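PDB 6HCP: BauA from Acinetobacter baumannii, which imports iron across the outer membrane as the ferric complex of the siderophore preacinetobactin, working as a TonB-dependent transporter. Local coordinates for residues A[113-118]-A[152-157]; A[416-421]-A[445-450]; A[455-460]-A[491-496]; A[461-466]-A[507-512]. One frame throughout, in Å; residues are numbered along the deposited sequence. Where two conformers were deposited one is given.

Interaction 1: A[113-118]-A[152-157]; sequences TNDMSM and PPAGSV
Asp115 and Ser156 turn their polar ends onto each other. The aspartate CG stands beside its own backbone N (chi1 -71°), which carries the carboxylate to the mouth of the turn at 152-155, and the serine OG is tucked between its backbone N and carbonyl carbon (chi1 68°), which points it back at the same carboxylate. OD1 receives the Ala154 N-H on its syn lone pair, a nearly straight bond of 2.7 Å from N to OD1. OD2 takes two donors: Ser156 N, 2.9 Å away and almost in line with the C-O bond, and Ser156 OG on the anti lone pair, with a short OG to OD2 distance of 2.5 Å. Three bonds thus fix the carboxylate's rotation and should stabilise its charged form. The turn it grips is type I and is closed by Gly155 N to Pro152 O at 3.0 Å. Pro152 crosses the aspartate roughly at a right angle, its CB 3.4 Å from Asp115 OD1. Beside this, Ala154 CB packs on Asn114, whose ND2 is held by Phe127 O, while Ser156 OG also accepts from Ser112 N. Within the plug domain, 113-118 leads into strand 117-118, which pairs with strand 159-165; the loop 152-157 links helix 146-149 to that same strand, and Gly155 O reaches outward to Thr489 at the end of barrel strand 478-489.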
loop_
_atom_site.group_PDB
_atom_site.type_symbol
_atom_site.label_atom_id
_atom_site.label_comp_id
_atom_site.label_asym_id
_atom_site.label_seq_id
_atom_site.Cartn_x
_atom_site.Cartn_y
_atom_site.Cartn_z
ATOM N N THR A 113 0.123 33.008 8.312
ATOM C CA THR A 113 1.431 32.651 8.816
ATOM C C THR A 113 2.161 33.892 9.326
ATOM O O THR A 113 2.990 33.802 10.222
ATOM C CB THR A 113 2.239 31.914 7.742
ATOM O OG1 THR A 113 2.332 32.728 6.564
ATOM C CG2 THR A 113 1.604 30.580 7.424
ATOM N N ASN A 114 1.892 35.033 8.692
ATOM C CA ASN A 114 2.553 36.291 9.041
ATOM C C ASN A 114 2.209 36.742 10.472
ATOM O O ASN A 114 2.856 37.655 10.984
ATOM C CB ASN A 114 2.068 37.456 8.178
ATOM C CG ASN A 114 2.539 37.470 6.748
ATOM O OD1 ASN A 114 2.128 38.358 6.004
ATOM N ND2 ASN A 114 3.248 36.436 6.308
ATOM N N ASP A 115 1.137 36.179 11.047
ATOM C CA ASP A 115 0.498 36.670 12.263
ATOM C C ASP A 115 0.794 35.783 13.476
ATOM O O ASP A 115 0.147 35.906 14.517
ATOM C CB ASP A 115 -1.014 36.823 12.063
ATOM C CG ASP A 115 -1.363 37.981 11.135
ATOM O OD1 ASP A 115 -0.450 38.784 10.852
ATOM O OD2 ASP A 115 -2.516 38.037 10.647
ATOM N N MET A 116 1.756 34.868 13.359
ATOM C CA MET A 116 2.128 34.068 14.529
ATOM C C MET A 116 2.981 34.919 15.473
ATOM O O MET A 116 3.747 35.765 15.012
ATOM C CB MET A 116 2.939 32.834 14.120
ATOM C CG MET A 116 2.195 31.945 13.146
ATOM S SD MET A 116 3.144 30.395 12.958
ATOM C CE MET A 116 4.632 30.987 12.176
ATOM N N SER A 117 2.897 34.625 16.769
ATOM C CA SER A 117 3.761 35.249 17.733
ATOM C C SER A 117 4.834 34.267 18.208
ATOM O O SER A 117 4.663 33.045 18.106
ATOM C CB SER A 117 2.976 35.830 18.871
ATOM O OG SER A 117 2.137 34.872 19.498
ATOM N N MET A 118 5.968 34.828 18.657
ATOM C CA MET A 118 7.044 34.073 19.284
ATOM C C MET A 118 7.243 34.590 20.711
ATOM O O MET A 118 7.474 35.773 20.889
ATOM C CB MET A 118 8.359 34.182 18.519
ATOM C CG MET A 118 9.467 33.312 19.147
ATOM S SD MET A 118 11.045 33.458 18.287
ATOM C CE MET A 118 10.634 32.786 16.687
ATOM N N PRO A 152 -2.083 41.970 14.472
ATOM C CA PRO A 152 -0.857 41.454 13.856
ATOM C C PRO A 152 -0.706 41.912 12.413
ATOM O O PRO A 152 -1.650 42.432 11.800
ATOM C CB PRO A 152 -1.055 39.935 13.971
ATOM C CG PRO A 152 -2.556 39.774 13.877
ATOM C CD PRO A 152 -3.126 40.952 14.658
ATOM N N PRO A 153 0.480 41.709 11.800
ATOM C CA PRO A 153 0.815 42.408 10.565
ATOM C C PRO A 153 -0.111 42.170 9.369
ATOM O O PRO A 153 -0.261 43.082 8.567
ATOM C CB PRO A 153 2.221 41.878 10.241
ATOM C CG PRO A 153 2.807 41.533 11.564
ATOM C CD PRO A 153 1.638 41.016 12.374
ATOM N N ALA A 154 -0.704 40.966 9.234
ATOM C CA ALA A 154 -1.578 40.685 8.094
ATOM C C ALA A 154 -3.062 40.890 8.443
ATOM O O ALA A 154 -3.933 40.727 7.591
ATOM C CB ALA A 154 -1.360 39.291 7.566
ATOM N N GLY A 155 -3.354 41.264 9.687
ATOM C CA GLY A 155 -4.736 41.561 10.114
ATOM C C GLY A 155 -5.686 40.370 10.031
ATOM O O GLY A 155 -6.892 40.555 9.921
ATOM N N SER A 156 -5.173 39.132 10.154
ATOM C CA SER A 156 -6.054 37.968 10.133
ATOM C C SER A 156 -6.722 37.819 11.504
ATOM O O SER A 156 -6.176 38.287 12.510
ATOM C CB SER A 156 -5.316 36.692 9.684
ATOM O OG SER A 156 -4.357 36.279 10.643
ATOM N N VAL A 157 -7.893 37.169 11.551
ATOM C CA VAL A 157 -8.746 37.185 12.742
ATOM C C VAL A 157 -9.183 35.788 13.210
ATOM O O VAL A 157 -9.915 35.673 14.195
ATOM C CB VAL A 157 -9.988 38.074 12.499
ATOM C CG1 VAL A 157 -9.570 39.495 12.126
ATOM C CG2 VAL A 157 -10.929 37.492 11.446
#

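Interaction 2: A[416-421]-A[445-450]; sequences STLSTS and QTVKAT. With EDO (1,2-ethanediol), chain N.
Thr417 and Thr450 meet hydroxyl to hydroxyl, OG1 to OG1 at 2.6 Å, across a hydrogen-bonded pair of this antiparallel hairpin. Both put OG1 between backbone N and carbonyl carbon (chi1 77° and 71°), so the two hydroxyls lean toward one another on the same face. Six backbone bonds knit the strands, two in each of the pairs Thr417-Thr450, Ser419-Lys448 and Ser421-Thr446; Thr446 N to Ser421 O, 2.8 Å, is nearly straight. A water joins Thr417 OG1 to Lys448 O, donating to the latter at 2.8 Å. Further along that face an ethanediol, probably a crystallisation additive, bonds Ser421 OG through O2 at 3.1 Å and lies against Thr446 CG2. Thr446 OG1 turns to Ser462 on the flanking strand, and Ser419 OG reaches Asn373 in one of its two conformers.

The other face is mostly apolar: Leu418 CD1 sits 3.8 Å from Val447 CG2 and somewhat farther from Ala449 CB, and Thr420 CG2 also meets Val447 CG2. Val447 reaches Met151 of the plug, so this face looks into the barrel. Hydroxyls, a lysine and water on the outward face are consistent with a part of the barrel wall standing above the lipid core of the membrane.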
loop_
_atom_site.group_PDB
_atom_site.type_symbol
_atom_site.label_atom_id
_atom_site.label_comp_id
_atom_site.label_asym_id
_atom_site.label_seq_id
_atom_site.Cartn_x
_atom_site.Cartn_y
_atom_site.Cartn_z
ATOM N N SER A 416 7.474 49.672 0.091
ATOM C CA SER A 416 6.266 49.816 0.908
ATOM C C SER A 416 6.646 49.732 2.382
ATOM O O SER A 416 7.741 49.278 2.727
ATOM C CB SER A 416 5.215 48.809 0.526
ATOM O OG SER A 416 5.700 47.481 0.710
ATOM N N THR A 417 5.774 50.275 3.243
ATOM C CA THR A 417 5.971 50.250 4.666
ATOM C C THR A 417 4.624 49.981 5.339
ATOM O O THR A 417 3.561 50.275 4.797
ATOM C CB THR A 417 6.587 51.544 5.227
ATOM O OG1 THR A 417 5.558 52.534 5.273
ATOM C CG2 THR A 417 7.766 52.048 4.423
ATOM N N LEU A 418 4.712 49.434 6.554
ATOM C CA LEU A 418 3.602 49.245 7.430
ATOM C C LEU A 418 4.062 49.564 8.851
ATOM O O LEU A 418 5.145 49.155 9.291
ATOM C CB LEU A 418 3.121 47.795 7.350
ATOM C CG LEU A 418 1.892 47.461 8.203
ATOM C CD1 LEU A 418 0.703 48.298 7.785
ATOM C CD2 LEU A 418 1.553 45.969 8.080
ATOM N N SER A 419 3.241 50.346 9.550
ATOM C CA SER A 419 3.513 50.753 10.921
ATOM C C SER A 419 2.240 50.586 11.743
ATOM O O SER A 419 1.158 50.998 11.303
ATOM C CB SER A 419 3.992 52.184 10.979
ATOM O OG SER A 419 5.254 52.311 10.361
ATOM N N THR A 420 2.376 49.983 12.929
ATOM C CA THR A 420 1.250 49.829 13.848
ATOM C C THR A 420 1.720 50.115 15.269
ATOM O O THR A 420 2.901 49.952 15.614
ATOM C CB THR A 420 0.622 48.429 13.809
ATOM O OG1 THR A 420 1.553 47.482 14.341
ATOM C CG2 THR A 420 0.218 47.983 12.427
ATOM N N SER A 421 0.809 50.666 16.073
ATOM C CA SER A 421 1.108 50.865 17.484
ATOM C C SER A 421 -0.189 50.705 18.279
ATOM O O SER A 421 -1.288 50.838 17.712
ATOM C CB SER A 421 1.728 52.202 17.707
ATOM O OG SER A 421 0.750 53.201 17.494
ATOM N N GLN A 445 -5.662 51.193 18.892
ATOM C CA GLN A 445 -4.791 50.655 17.845
ATOM C C GLN A 445 -4.658 51.697 16.724
ATOM O O GLN A 445 -5.666 52.213 16.258
ATOM C CB GLN A 445 -5.408 49.374 17.283
ATOM C CG GLN A 445 -4.605 48.752 16.144
ATOM C CD GLN A 445 -3.427 47.974 16.671
ATOM O OE1 GLN A 445 -3.560 47.105 17.538
ATOM N NE2 GLN A 445 -2.259 48.282 16.151
ATOM N N THR A 446 -3.430 51.912 16.259
ATOM C CA THR A 446 -3.173 52.749 15.111
ATOM C C THR A 446 -2.451 51.944 14.023
ATOM O O THR A 446 -1.636 51.102 14.325
ATOM C CB THR A 446 -2.381 54.006 15.511
ATOM O OG1 THR A 446 -3.130 54.672 16.531
ATOM C CG2 THR A 446 -2.202 54.974 14.361
ATOM N N VAL A 447 -2.634 52.349 12.761
ATOM C CA VAL A 447 -1.959 51.716 11.626
ATOM C C VAL A 447 -1.765 52.747 10.511
ATOM O O VAL A 447 -2.647 53.576 10.241
ATOM C CB VAL A 447 -2.756 50.506 11.119
ATOM C CG1 VAL A 447 -4.147 50.891 10.688
ATOM C CG2 VAL A 447 -2.037 49.784 9.996
ATOM N N LYS A 448 -0.625 52.630 9.825
ATOM C CA LYS A 448 -0.368 53.383 8.620
ATOM C C LYS A 448 0.426 52.512 7.642
ATOM O O LYS A 448 1.461 51.986 8.013
ATOM C CB LYS A 448 0.444 54.645 8.929
ATOM C CG LYS A 448 0.648 55.559 7.731
ATOM C CD LYS A 448 1.337 56.862 8.061
ATOM C CE LYS A 448 1.486 57.713 6.817
ATOM N NZ LYS A 448 2.263 58.941 7.081
ATOM N N ALA A 449 0.006 52.537 6.376
ATOM C CA ALA A 449 0.737 51.888 5.269
ATOM C C ALA A 449 1.143 52.945 4.240
ATOM O O ALA A 449 0.380 53.899 3.961
ATOM C CB ALA A 449 -0.114 50.804 4.628
ATOM N N THR A 450 2.283 52.700 3.585
ATOM C CA THR A 450 2.702 53.495 2.437
ATOM C C THR A 450 3.177 52.578 1.311
ATOM O O THR A 450 3.622 51.453 1.552
ATOM C CB THR A 450 3.802 54.492 2.794
ATOM O OG1 THR A 450 5.020 53.773 3.030
ATOM C CG2 THR A 450 3.445 55.339 4.000
HETATM C C1 EDO N . 0.992 54.252 12.930
HETATM O O1 EDO N . 1.892 55.279 12.530
HETATM C C2 EDO N . 1.679 53.478 14.039
HETATM O O2 EDO N . 2.159 54.400 15.023
HETATM O O HOH W 1 3.977 53.084 7.326
HETATM O O HOH W 2 -2.744 53.648 19.026
#

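Interaction 3: A[455-460]-A[491-496]; sequences TLPENA and GDQAPA
The carboxamide of Gln493 is the flat group here, and Leu456 lies over one of its faces. CB of the leucine is nearly equidistant from the amide's carbon and both of its heteroatoms, 3.6 Å from NE2 and 3.8 Å from CD and OE1, while CD1 of the leucine is 4.0 Å from Gln493 CD. Pro457 comes in at the NE2 end, its ring about at right angles to the glutamine chain. Both segments belong to extracellular loops of the 22-stranded barrel of a TonB-dependent receptor: 455-460 lies between strands 436-451 and 461-473, whereas the loop holding 491-496 connects strands 478-489 and 508-520.

At the edge of the amide, NE2 donates to Pro457 O over 2.9 Å. It arrives in the carbonyl plane on a lone pair, while the oxygen lies only 15° out of the plane of the glutamine amide. What lets the side chain span the distance is its extension: CG is anti to the backbone N (chi1 179°) and the chain runs straight on beyond it. NE2 also donates to Gly502 O within its own loop, and OE1 takes a weak bond from Asn454 ND2, so polar partners at the edges hold the amide's rotation while hydrocarbon covers a face. Behind 491-496, Ala494 and Pro495 rest on Phe552 of strand 549-569. Leu456 reaches past the glutamine as well, bringing its CD1 to 3.7 Å from Ala494 O.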
loop_
_atom_site.group_PDB
_atom_site.type_symbol
_atom_site.label_atom_id
_atom_site.label_comp_id
_atom_site.label_asym_id
_atom_site.label_seq_id
_atom_site.Cartn_x
_atom_site.Cartn_y
_atom_site.Cartn_z
ATOM N N THR A 455 -0.390 56.896 -5.605
ATOM C CA THR A 455 -0.553 58.356 -5.757
ATOM C C THR A 455 -1.648 58.869 -4.809
ATOM O O THR A 455 -1.719 60.072 -4.539
ATOM C CB THR A 455 -0.842 58.737 -7.214
ATOM O OG1 THR A 455 -1.903 57.894 -7.667
ATOM C CG2 THR A 455 0.376 58.582 -8.102
ATOM N N LEU A 456 -2.449 57.955 -4.254
ATOM C CA LEU A 456 -3.537 58.331 -3.346
ATOM C C LEU A 456 -2.956 58.696 -1.980
ATOM O O LEU A 456 -1.807 58.384 -1.668
ATOM C CB LEU A 456 -4.549 57.180 -3.246
ATOM C CG LEU A 456 -5.288 56.820 -4.538
ATOM C CD1 LEU A 456 -6.185 55.610 -4.327
ATOM C CD2 LEU A 456 -6.108 57.988 -5.062
ATOM N N PRO A 457 -3.703 59.452 -1.147
ATOM C CA PRO A 457 -3.178 59.915 0.138
ATOM C C PRO A 457 -2.785 58.733 1.044
ATOM O O PRO A 457 -3.342 57.627 0.927
ATOM C CB PRO A 457 -4.353 60.708 0.745
ATOM C CG PRO A 457 -5.223 61.085 -0.442
ATOM C CD PRO A 457 -5.079 59.918 -1.406
ATOM N N GLU A 458 -1.796 58.968 1.897
ATOM C CA GLU A 458 -1.394 57.985 2.910
ATOM C C GLU A 458 -1.477 58.627 4.296
ATOM O O GLU A 458 -0.783 59.620 4.565
ATOM C CB GLU A 458 0.023 57.494 2.620
ATOM C CG GLU A 458 0.106 56.731 1.306
ATOM C CD GLU A 458 1.513 56.505 0.799
ATOM O OE1 GLU A 458 2.424 57.235 1.212
ATOM O OE2 GLU A 458 1.703 55.532 0.070
ATOM N N ASN A 459 -2.354 58.083 5.140
ATOM C CA ASN A 459 -2.627 58.668 6.472
ATOM C C ASN A 459 -2.819 57.527 7.472
ATOM O O ASN A 459 -3.485 56.529 7.138
ATOM C CB ASN A 459 -3.875 59.558 6.449
ATOM C CG ASN A 459 -3.717 60.771 5.550
ATOM O OD1 ASN A 459 -4.411 60.925 4.539
ATOM N ND2 ASN A 459 -2.796 61.630 5.918
ATOM N N ALA A 460 -2.383 57.759 8.708
ATOM C CA ALA A 460 -2.648 56.846 9.847
ATOM C C ALA A 460 -4.130 56.872 10.191
ATOM O O ALA A 460 -4.797 57.890 10.033
ATOM C CB ALA A 460 -1.816 57.236 11.043
ATOM N N GLY A 491 -7.844 49.089 7.390
ATOM C CA GLY A 491 -8.881 49.496 6.464
ATOM C C GLY A 491 -8.385 49.547 5.025
ATOM O O GLY A 491 -7.235 49.839 4.761
ATOM N N ASP A 492 -9.278 49.230 4.098
ATOM C CA ASP A 492 -9.002 49.366 2.670
ATOM C C ASP A 492 -9.098 50.849 2.271
ATOM O O ASP A 492 -9.735 51.676 2.973
ATOM C CB ASP A 492 -10.012 48.560 1.862
ATOM C CG ASP A 492 -9.867 47.052 2.013
ATOM O OD1 ASP A 492 -8.746 46.605 2.266
ATOM O OD2 ASP A 492 -10.839 46.351 1.692
ATOM N N GLN A 493 -8.577 51.151 1.075
ATOM C CA GLN A 493 -8.617 52.512 0.511
ATOM C C GLN A 493 -9.483 52.519 -0.751
ATOM O O GLN A 493 -9.355 51.648 -1.607
ATOM C CB GLN A 493 -7.213 53.021 0.197
ATOM C CG GLN A 493 -7.208 54.427 -0.405
ATOM C CD GLN A 493 -5.831 55.038 -0.385
ATOM O OE1 GLN A 493 -4.845 54.372 -0.674
ATOM N NE2 GLN A 493 -5.737 56.302 0.000
ATOM N N ALA A 494 -10.419 53.471 -0.809
ATOM C CA ALA A 494 -11.316 53.622 -1.937
ATOM C C ALA A 494 -10.493 53.995 -3.171
ATOM O O ALA A 494 -9.590 54.828 -3.094
ATOM C CB ALA A 494 -12.367 54.650 -1.623
ATOM N N PRO A 495 -10.744 53.355 -4.330
ATOM C CA PRO A 495 -10.023 53.704 -5.559
ATOM C C PRO A 495 -10.398 55.093 -6.115
ATOM O O PRO A 495 -11.436 55.657 -5.737
ATOM C CB PRO A 495 -10.435 52.564 -6.510
ATOM C CG PRO A 495 -11.833 52.196 -6.057
ATOM C CD PRO A 495 -11.803 52.354 -4.545
ATOM N N ALA A 496 -9.634 55.558 -7.112
ATOM C CA ALA A 496 -9.824 56.869 -7.763
ATOM C C ALA A 496 -11.164 56.948 -8.513
ATOM O O ALA A 496 -11.654 58.053 -8.779
ATOM C CB ALA A 496 -8.659 57.148 -8.684
#

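Interaction 4: A[461-466]-A[507-512]; sequences KSATTP and PQKTKQ. With EDO (1,2-ethanediol), chain Y.
Polar contact first: Lys509 stretches across to Thr464, and its NZ donates to Thr464 O at 2.8 Å, nearly in line with the carbonyl (C=O...N angle 164°). The lysine chain is fully extended beyond CG, which is what allows the ammonium to arrive end-on at a backbone oxygen of another strand. A water ties the same two residues a second time, accepting from Thr464 N at 2.9 Å and, over a longer 3.2 Å, from Lys509 NZ. The threonine's own hydroxyl turns elsewhere, to His444 ND1 on strand 436-451, just as Ser462 OG turns to Thr446.

These are not paired strands. In the barrel, strand 478-489 runs between 461-473 and 508-520 and is antiparallel to each. With that strand between them, side chains rather than a backbone ladder join the two segments: Lys509 reaches across it, and Pro507 meets 461-463 just past its end at Thr489, where the chain leaves for an extracellular loop. Glu486 of that middle strand touches Lys509 and accepts from Thr465 OG1.

The apolar part centres on Pro507. Its CB meets Ala463 CB at 3.9 Å, its CD lies 3.6 Å from Ser462 C, and the same CD is 4.0 Å from Lys461 CB; the ring also touches Val447.

The remaining contact is to an ethanediol, probably from the crystallisation liquor. Lys461 bends at its second torsion (chi2 -65°), so that its end leaves Pro507 and NZ donates to O1 of the diol at 2.9 Å, with a weak second bond to O2. Ile504 N binds the same diol.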
loop_
_atom_site.group_PDB
_atom_site.type_symbol
_atom_site.label_atom_id
_atom_site.label_comp_id
_atom_site.label_asym_id
_atom_site.label_seq_id
_atom_site.Cartn_x
_atom_site.Cartn_y
_atom_site.Cartn_z
ATOM N N LYS A 461 -4.643 55.723 10.629
ATOM C CA LYS A 461 -6.004 55.597 11.100
ATOM C C LYS A 461 -5.975 54.792 12.405
ATOM O O LYS A 461 -5.038 54.040 12.654
ATOM C CB LYS A 461 -6.906 54.918 10.061
ATOM C CG LYS A 461 -7.081 55.685 8.755
ATOM C CD LYS A 461 -7.810 57.011 8.902
ATOM C CE LYS A 461 -7.667 57.857 7.653
ATOM N NZ LYS A 461 -8.391 59.137 7.770
ATOM N N SER A 462 -7.035 54.915 13.202
ATOM C CA SER A 462 -7.057 54.345 14.551
ATOM C C SER A 462 -8.425 53.729 14.797
ATOM O O SER A 462 -9.448 54.148 14.202
ATOM C CB SER A 462 -6.750 55.391 15.617
ATOM O OG SER A 462 -5.445 55.906 15.442
ATOM N N ALA A 463 -8.464 52.845 15.796
ATOM C CA ALA A 463 -9.688 52.345 16.345
ATOM C C ALA A 463 -9.466 51.957 17.807
ATOM O O ALA A 463 -8.345 51.638 18.210
ATOM C CB ALA A 463 -10.173 51.166 15.544
ATOM N N THR A 464 -10.577 51.854 18.533
ATOM C CA THR A 464 -10.572 51.438 19.929
ATOM C C THR A 464 -11.437 50.190 20.062
ATOM O O THR A 464 -12.558 50.171 19.561
ATOM C CB THR A 464 -11.105 52.547 20.852
ATOM O OG1 THR A 464 -10.367 53.736 20.587
ATOM C CG2 THR A 464 -10.963 52.193 22.312
ATOM N N THR A 465 -10.851 49.138 20.670
ATOM C CA THR A 465 -11.442 47.832 20.719
ATOM C C THR A 465 -11.598 47.399 22.176
ATOM O O THR A 465 -10.628 47.291 22.910
ATOM C CB THR A 465 -10.630 46.836 19.873
ATOM O OG1 THR A 465 -11.382 45.632 19.828
ATOM C CG2 THR A 465 -9.228 46.580 20.378
ATOM N N PRO A 466 -12.810 47.023 22.604
ATOM C CA PRO A 466 -13.005 46.492 23.952
ATOM C C PRO A 466 -12.979 44.957 23.962
ATOM O O PRO A 466 -13.147 44.330 22.917
ATOM C CB PRO A 466 -14.407 46.999 24.295
ATOM C CG PRO A 466 -15.134 46.940 22.959
ATOM C CD PRO A 466 -14.082 47.247 21.908
ATOM N N PRO A 507 -9.275 50.842 11.027
ATOM C CA PRO A 507 -9.225 49.402 11.282
ATOM C C PRO A 507 -10.641 48.856 11.443
ATOM O O PRO A 507 -11.491 49.471 12.117
ATOM C CB PRO A 507 -8.383 49.314 12.566
ATOM C CG PRO A 507 -7.459 50.515 12.460
ATOM C CD PRO A 507 -8.341 51.599 11.875
ATOM N N GLN A 508 -10.905 47.743 10.760
ATOM C CA GLN A 508 -12.206 47.136 10.646
ATOM C C GLN A 508 -12.386 46.062 11.730
ATOM O O GLN A 508 -11.486 45.234 11.957
ATOM C CB GLN A 508 -12.339 46.527 9.249
ATOM C CG GLN A 508 -12.254 47.570 8.139
ATOM C CD GLN A 508 -13.511 48.403 8.132
ATOM O OE1 GLN A 508 -14.571 47.938 7.737
ATOM N NE2 GLN A 508 -13.368 49.675 8.499
ATOM N N LYS A 509 -13.548 46.089 12.393
ATOM C CA LYS A 509 -13.786 45.254 13.568
ATOM C C LYS A 509 -14.510 43.960 13.191
ATOM O O LYS A 509 -15.724 43.943 12.937
ATOM C CB LYS A 509 -14.579 46.009 14.631
ATOM C CG LYS A 509 -13.853 47.184 15.244
ATOM C CD LYS A 509 -14.736 48.054 16.120
ATOM C CE LYS A 509 -13.913 49.100 16.841
ATOM N NZ LYS A 509 -14.742 49.934 17.755
ATOM N N THR A 510 -13.776 42.851 13.328
ATOM C CA THR A 510 -14.353 41.533 13.450
ATOM C C THR A 510 -14.860 41.396 14.891
ATOM O O THR A 510 -14.185 41.843 15.807
ATOM C CB THR A 510 -13.301 40.469 13.099
ATOM O OG1 THR A 510 -12.983 40.561 11.705
ATOM C CG2 THR A 510 -13.757 39.069 13.443
ATOM N N LYS A 511 -16.026 40.775 15.074
ATOM C CA LYS A 511 -16.642 40.711 16.414
ATOM C C LYS A 511 -17.047 39.277 16.718
ATOM O O LYS A 511 -17.766 38.649 15.944
ATOM C CB LYS A 511 -17.881 41.607 16.497
ATOM C CG LYS A 511 -17.603 43.079 16.209
ATOM C CD LYS A 511 -18.828 43.974 16.225
ATOM C CE LYS A 511 -18.416 45.433 16.177
ATOM N NZ LYS A 511 -19.580 46.321 15.942
ATOM N N GLN A 512 -16.634 38.816 17.896
ATOM C CA GLN A 512 -16.960 37.487 18.390
ATOM C C GLN A 512 -17.784 37.582 19.679
ATOM O O GLN A 512 -17.446 38.318 20.599
ATOM C CB GLN A 512 -15.680 36.718 18.699
ATOM C CG GLN A 512 -15.937 35.388 19.384
ATOM C CD GLN A 512 -14.654 34.616 19.567
ATOM O OE1 GLN A 512 -14.161 33.982 18.631
ATOM N NE2 GLN A 512 -14.049 34.760 20.742
HETATM C C1 EDO Y . -8.170 61.108 4.487
HETATM O O1 EDO Y . -7.718 61.200 5.831
HETATM C C2 EDO Y . -7.933 59.669 4.097
HETATM O O2 EDO Y . -9.141 58.898 4.441
HETATM O O HOH W 3 -13.082 52.557 17.214
#

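How the interactions relate
Interaction 1 closes inside the plug before the other three begin in the barrel. Interactions 2 and 4 have centres about 15 Å apart and share a wall, since strands 436-451 and 461-473 are neighbours, joined for instance by Gln445 N to Ala463 O at 2.8 Å. Interaction 3 stands beyond them in the extracellular loops, its centre about 13 Å from that of interaction 2, and its segments alternate along the chain with those of interaction 4. The plug touches the wall at interactions 2 and 4: Pro153 O packs on Leu418 CD2 and Val157 CG1 on Thr510 OG1. One patch therefore runs from plug through wall to outer loops.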